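Local coordinates for protein amide synthase (Vibrio cholerae, PDB 1L5A) that probably catalyses amide-bond formation as a free-standing condensation enzyme of the nonribosomal peptide synthetase type in vibriobactin biosynthesis, at residues 53-58 and 102-107; 20-25 and 121-126. One frame throughout, in Å; residues are numbered along the deposited sequence.

How the interactions relate
Interactions 1 and 2 lie side by side, their centres about 13 Å apart, and along the chain interaction 1 is nested within the loop that interaction 2 closes. Segments 102-107 and 121-126 join them: where strand 107-114 begins beside strand 117-125, S107 N lies 2.9 Å from R123 O, a probable hydrogen bond. I105, which packs against 53-58 in interaction 1, also touches H125 of interaction 2. That histidine and H126 open the HHxxxDG signature of condensation domains, which in this family marks the active-site region. Interaction 2 pairs two neighbouring strands of the sheet, one of which runs into that signature, while interaction 1 attaches a small peripheral hairpin to the sheet's neighbouring loop.

Interaction 1 (53-58 and 102-107); sequences RARFSA and DAPITS
R55 lays its guanidinium over the A103-P104 peptide, fastening the short hairpin of strands 54-56 and 62-64 to the loop that leads from helix 82-94 into strand 107-114. P104 N sits 3.7 Å above one face of the guanidinium plane of R55, toward its rim, and R55 NH2 reaches P104 CG at 3.5 Å. An arginine suits this partly exposed place: its aliphatic part runs past the carbonyl of A103, extended from CG to NE, and its flat end can stack on the peptide while NH2 touches the proline ring. The carboxylate of D102 is too distant for a salt bridge.

One backbone bond ties the segments together. D102 N donates to F56 O at 2.7 Å, almost straight at 174°. D102 has positive phi and psi (40° and 30°), a left-handed conformation that aspartate adopts more readily than most residues.

On the buried side, I105 directs CG1 toward the hairpin, 3.3 Å from A54 O. Its CD1 meets the edge of the F56 ring, 4.2 Å from CD1 of that phenylalanine. Two apolar side chains suit this buried side, where L62 and M1 also pack on F56, and L100 and V128 on I105.

Further out, the D102 carboxylate is shared between two partners. OD1 is hydrogen-bonded to Y63 OH of the hairpin's second strand, and OD2 accepts from a water at 2.7 Å, which in turn takes the N-H of A58 at 2.9 Å.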
# COMPACT_ATOMS: atom_id res chain seq x y z
N ARG A 53 16.70 17.66 -19.64
CA ARG A 53 16.53 17.82 -21.09
C ARG A 53 15.20 18.49 -21.38
O ARG A 53 14.80 18.65 -22.54
CB ARG A 53 16.60 16.47 -21.81
CG ARG A 53 17.98 15.80 -21.83
CD ARG A 53 18.01 14.51 -22.67
NE ARG A 53 17.20 13.43 -22.10
CZ ARG A 53 16.01 13.05 -22.55
NH1 ARG A 53 15.47 13.66 -23.61
NH2 ARG A 53 15.37 12.05 -21.95
N ALA A 54 14.49 18.87 -20.33
CA ALA A 54 13.21 19.52 -20.47
C ALA A 54 13.35 20.90 -21.10
O ALA A 54 14.35 21.59 -20.92
CB ALA A 54 12.56 19.66 -19.11
N ARG A 55 12.32 21.28 -21.85
CA ARG A 55 12.23 22.58 -22.50
C ARG A 55 10.76 22.98 -22.56
O ARG A 55 9.87 22.11 -22.59
CB ARG A 55 12.84 22.53 -23.92
CG ARG A 55 14.33 22.31 -23.87
CD ARG A 55 15.02 22.78 -25.11
NE ARG A 55 16.47 22.68 -24.97
CZ ARG A 55 17.32 23.04 -25.92
NH1 ARG A 55 16.86 23.52 -27.08
NH2 ARG A 55 18.63 22.89 -25.73
N PHE A 56 10.50 24.28 -22.54
CA PHE A 56 9.11 24.74 -22.57
C PHE A 56 8.76 25.58 -23.78
O PHE A 56 9.56 26.40 -24.23
CB PHE A 56 8.80 25.52 -21.30
CG PHE A 56 8.99 24.73 -20.04
CD1 PHE A 56 10.23 24.65 -19.43
CD2 PHE A 56 7.93 24.02 -19.49
CE1 PHE A 56 10.42 23.88 -18.30
CE2 PHE A 56 8.11 23.25 -18.35
CZ PHE A 56 9.35 23.18 -17.76
N SER A 57 7.55 25.38 -24.30
CA SER A 57 7.07 26.16 -25.44
C SER A 57 6.60 27.50 -24.88
O SER A 57 6.51 27.67 -23.66
CB SER A 57 5.88 25.48 -26.11
OG SER A 57 4.68 25.79 -25.43
N ALA A 58 6.28 28.43 -25.77
CA ALA A 58 5.80 29.75 -25.35
C ALA A 58 4.47 29.59 -24.61
O ALA A 58 4.11 30.44 -23.80
CB ALA A 58 5.64 30.65 -26.56
N ASP A 102 11.93 27.52 -25.04
CA ASP A 102 12.83 26.84 -25.95
C ASP A 102 14.33 26.93 -25.63
O ASP A 102 15.16 26.87 -26.54
CB ASP A 102 12.57 27.36 -27.36
CG ASP A 102 11.09 27.29 -27.74
OD1 ASP A 102 10.51 26.17 -27.77
OD2 ASP A 102 10.50 28.36 -27.98
N ALA A 103 14.69 27.04 -24.36
CA ALA A 103 16.10 27.12 -23.99
C ALA A 103 16.56 26.02 -23.01
O ALA A 103 15.76 25.35 -22.37
CB ALA A 103 16.39 28.50 -23.40
N PRO A 104 17.88 25.82 -22.90
CA PRO A 104 18.37 24.79 -21.98
C PRO A 104 18.12 25.26 -20.56
O PRO A 104 18.43 26.40 -20.23
CB PRO A 104 19.87 24.72 -22.28
CG PRO A 104 20.02 25.40 -23.64
CD PRO A 104 18.99 26.48 -23.60
N ILE A 105 17.60 24.37 -19.72
CA ILE A 105 17.32 24.73 -18.34
C ILE A 105 18.52 24.58 -17.43
O ILE A 105 18.54 25.13 -16.34
CB ILE A 105 16.16 23.88 -17.77
CG1 ILE A 105 14.97 23.91 -18.72
CG2 ILE A 105 15.71 24.44 -16.44
CD1 ILE A 105 14.37 25.26 -18.94
N THR A 106 19.53 23.83 -17.84
CA THR A 106 20.68 23.70 -16.95
C THR A 106 21.99 24.09 -17.62
O THR A 106 22.05 24.29 -18.82
CB THR A 106 20.83 22.27 -16.39
OG1 THR A 106 21.41 21.41 -17.39
CG2 THR A 106 19.47 21.72 -15.97
N SER A 107 23.04 24.21 -16.81
CA SER A 107 24.36 24.56 -17.30
C SER A 107 25.37 23.76 -16.48
O SER A 107 25.18 23.55 -15.27
CB SER A 107 24.60 26.07 -17.13
OG SER A 107 25.81 26.48 -17.74
O HOH W 1 7.83 28.50 -28.20

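Interaction 2 (20-25 and 121-126); sequences LDTVAH and YTRAHH
The imidazole of H125 receives D21 O over the centre of one face, 3.3 Å above the ring plane, at the point where strand 117-125 runs into the HHxxxDG signature of condensation domains. Having CG anti to its backbone N (chi1 -173°) turns this ring toward D21, while its ND1 is engaged by I127 N. H126 presents its ring to V23, whose CG2 approaches CD2 obliquely, the two side chains crossing at about a right angle. T22 O lies near the plane of the H126 ring at its edge, and F8 meets that ring with nearly parallel planes. At the far end, A24 CB comes obliquely to the Y121 ring, 3.8 Å from CE1; a methyl leaves room for so broad a neighbour.

Between these rings, which lie on both sides of the sheet, segments 22-25 and 121-125 pair antiparallel. V23 with A124 and H25 with T122 are hydrogen-bonded pairs, each joined by two N-H···O bonds, for instance V23 N to A124 O at 2.7 Å. A further bond, H126 N to D21 O at 2.7 Å, carries the ladder beyond the strands. Thus D21 O serves the H126 N-H and also faces the H125 ring.

On the face of T22, A24, R123 and H125, T22 CG2 packs 3.8 Å from R123 CG; the arginine then bends away to a salt bridge with D93, which also binds Y121 OH. D21's carboxylate pairs with R11. On the side of V23, H25, T122 and A124, a water bridges H25 O (3.1 Å) and T122 OG1 (2.7 Å), donating to the former.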
# COMPACT_ATOMS: atom_id res chain seq x y z
N LEU A 20 14.42 34.54 -10.95
CA LEU A 20 13.98 34.47 -9.56
C LEU A 20 14.14 33.11 -8.90
O LEU A 20 14.44 33.01 -7.72
CB LEU A 20 12.50 34.85 -9.48
CG LEU A 20 12.16 36.32 -9.66
CD1 LEU A 20 10.70 36.48 -10.03
CD2 LEU A 20 12.47 37.05 -8.37
N ASP A 21 13.95 32.05 -9.68
CA ASP A 21 14.03 30.71 -9.12
C ASP A 21 15.09 29.81 -9.72
O ASP A 21 14.78 28.82 -10.36
CB ASP A 21 12.64 30.08 -9.24
CG ASP A 21 11.57 30.93 -8.60
OD1 ASP A 21 11.70 31.20 -7.39
OD2 ASP A 21 10.62 31.34 -9.29
N THR A 22 16.34 30.17 -9.49
CA THR A 22 17.47 29.42 -10.00
C THR A 22 18.12 28.63 -8.87
O THR A 22 18.02 29.00 -7.70
CB THR A 22 18.55 30.36 -10.57
OG1 THR A 22 18.00 31.11 -11.66
CG2 THR A 22 19.74 29.57 -11.05
N VAL A 23 18.78 27.53 -9.21
CA VAL A 23 19.48 26.72 -8.23
C VAL A 23 20.89 26.49 -8.77
O VAL A 23 21.08 25.87 -9.82
CB VAL A 23 18.81 25.34 -8.02
CG1 VAL A 23 19.36 24.69 -6.76
CG2 VAL A 23 17.32 25.49 -7.92
N ALA A 24 21.88 27.02 -8.07
CA ALA A 24 23.25 26.84 -8.52
C ALA A 24 24.17 26.47 -7.37
O ALA A 24 24.10 27.05 -6.28
CB ALA A 24 23.76 28.11 -9.23
N HIS A 25 25.02 25.48 -7.61
CA HIS A 25 25.99 25.03 -6.63
C HIS A 25 27.37 25.02 -7.26
O HIS A 25 27.52 24.87 -8.47
CB HIS A 25 25.68 23.62 -6.13
CG HIS A 25 24.51 23.53 -5.20
ND1 HIS A 25 24.44 22.59 -4.19
CD2 HIS A 25 23.36 24.25 -5.13
CE1 HIS A 25 23.30 22.72 -3.55
NE2 HIS A 25 22.62 23.72 -4.09
N TYR A 121 30.70 23.68 -11.52
CA TYR A 121 29.57 24.57 -11.39
C TYR A 121 28.36 23.93 -12.04
O TYR A 121 28.37 23.58 -13.23
CB TYR A 121 29.88 25.92 -12.06
CG TYR A 121 28.70 26.85 -12.18
CD1 TYR A 121 28.15 27.49 -11.05
CD2 TYR A 121 28.11 27.09 -13.41
CE1 TYR A 121 27.04 28.36 -11.16
CE2 TYR A 121 27.01 27.95 -13.54
CZ TYR A 121 26.48 28.58 -12.42
OH TYR A 121 25.41 29.42 -12.58
N THR A 122 27.30 23.78 -11.26
CA THR A 122 26.06 23.19 -11.73
C THR A 122 24.92 24.18 -11.52
O THR A 122 24.76 24.72 -10.44
CB THR A 122 25.75 21.94 -10.93
OG1 THR A 122 26.85 21.04 -11.05
CG2 THR A 122 24.47 21.27 -11.43
N ARG A 123 24.12 24.42 -12.55
CA ARG A 123 23.00 25.33 -12.42
C ARG A 123 21.76 24.81 -13.11
O ARG A 123 21.82 24.28 -14.22
CB ARG A 123 23.29 26.69 -13.03
CG ARG A 123 22.00 27.47 -13.29
CD ARG A 123 22.09 28.26 -14.57
NE ARG A 123 21.19 27.73 -15.59
CZ ARG A 123 21.28 28.01 -16.88
NH1 ARG A 123 22.23 28.83 -17.33
NH2 ARG A 123 20.42 27.47 -17.74
N ALA A 124 20.63 25.02 -12.45
CA ALA A 124 19.36 24.59 -13.00
C ALA A 124 18.29 25.57 -12.54
O ALA A 124 18.52 26.41 -11.69
CB ALA A 124 19.03 23.19 -12.50
N HIS A 125 17.12 25.47 -13.13
CA HIS A 125 16.01 26.31 -12.70
C HIS A 125 15.19 25.46 -11.72
O HIS A 125 15.05 24.25 -11.88
CB HIS A 125 15.16 26.70 -13.90
CG HIS A 125 14.10 27.69 -13.58
ND1 HIS A 125 12.95 27.35 -12.90
CD2 HIS A 125 14.03 29.02 -13.81
CE1 HIS A 125 12.21 28.43 -12.74
NE2 HIS A 125 12.84 29.46 -13.28
N HIS A 126 14.66 26.10 -10.69
CA HIS A 126 13.87 25.38 -9.71
C HIS A 126 12.72 24.55 -10.30
O HIS A 126 12.18 23.67 -9.64
CB HIS A 126 13.30 26.38 -8.71
CG HIS A 126 13.67 26.10 -7.30
ND1 HIS A 126 13.03 25.14 -6.54
CD2 HIS A 126 14.64 26.62 -6.52
CE1 HIS A 126 13.60 25.09 -5.35
NE2 HIS A 126 14.58 25.98 -5.31
O HOH W 2 28.15 21.90 -8.84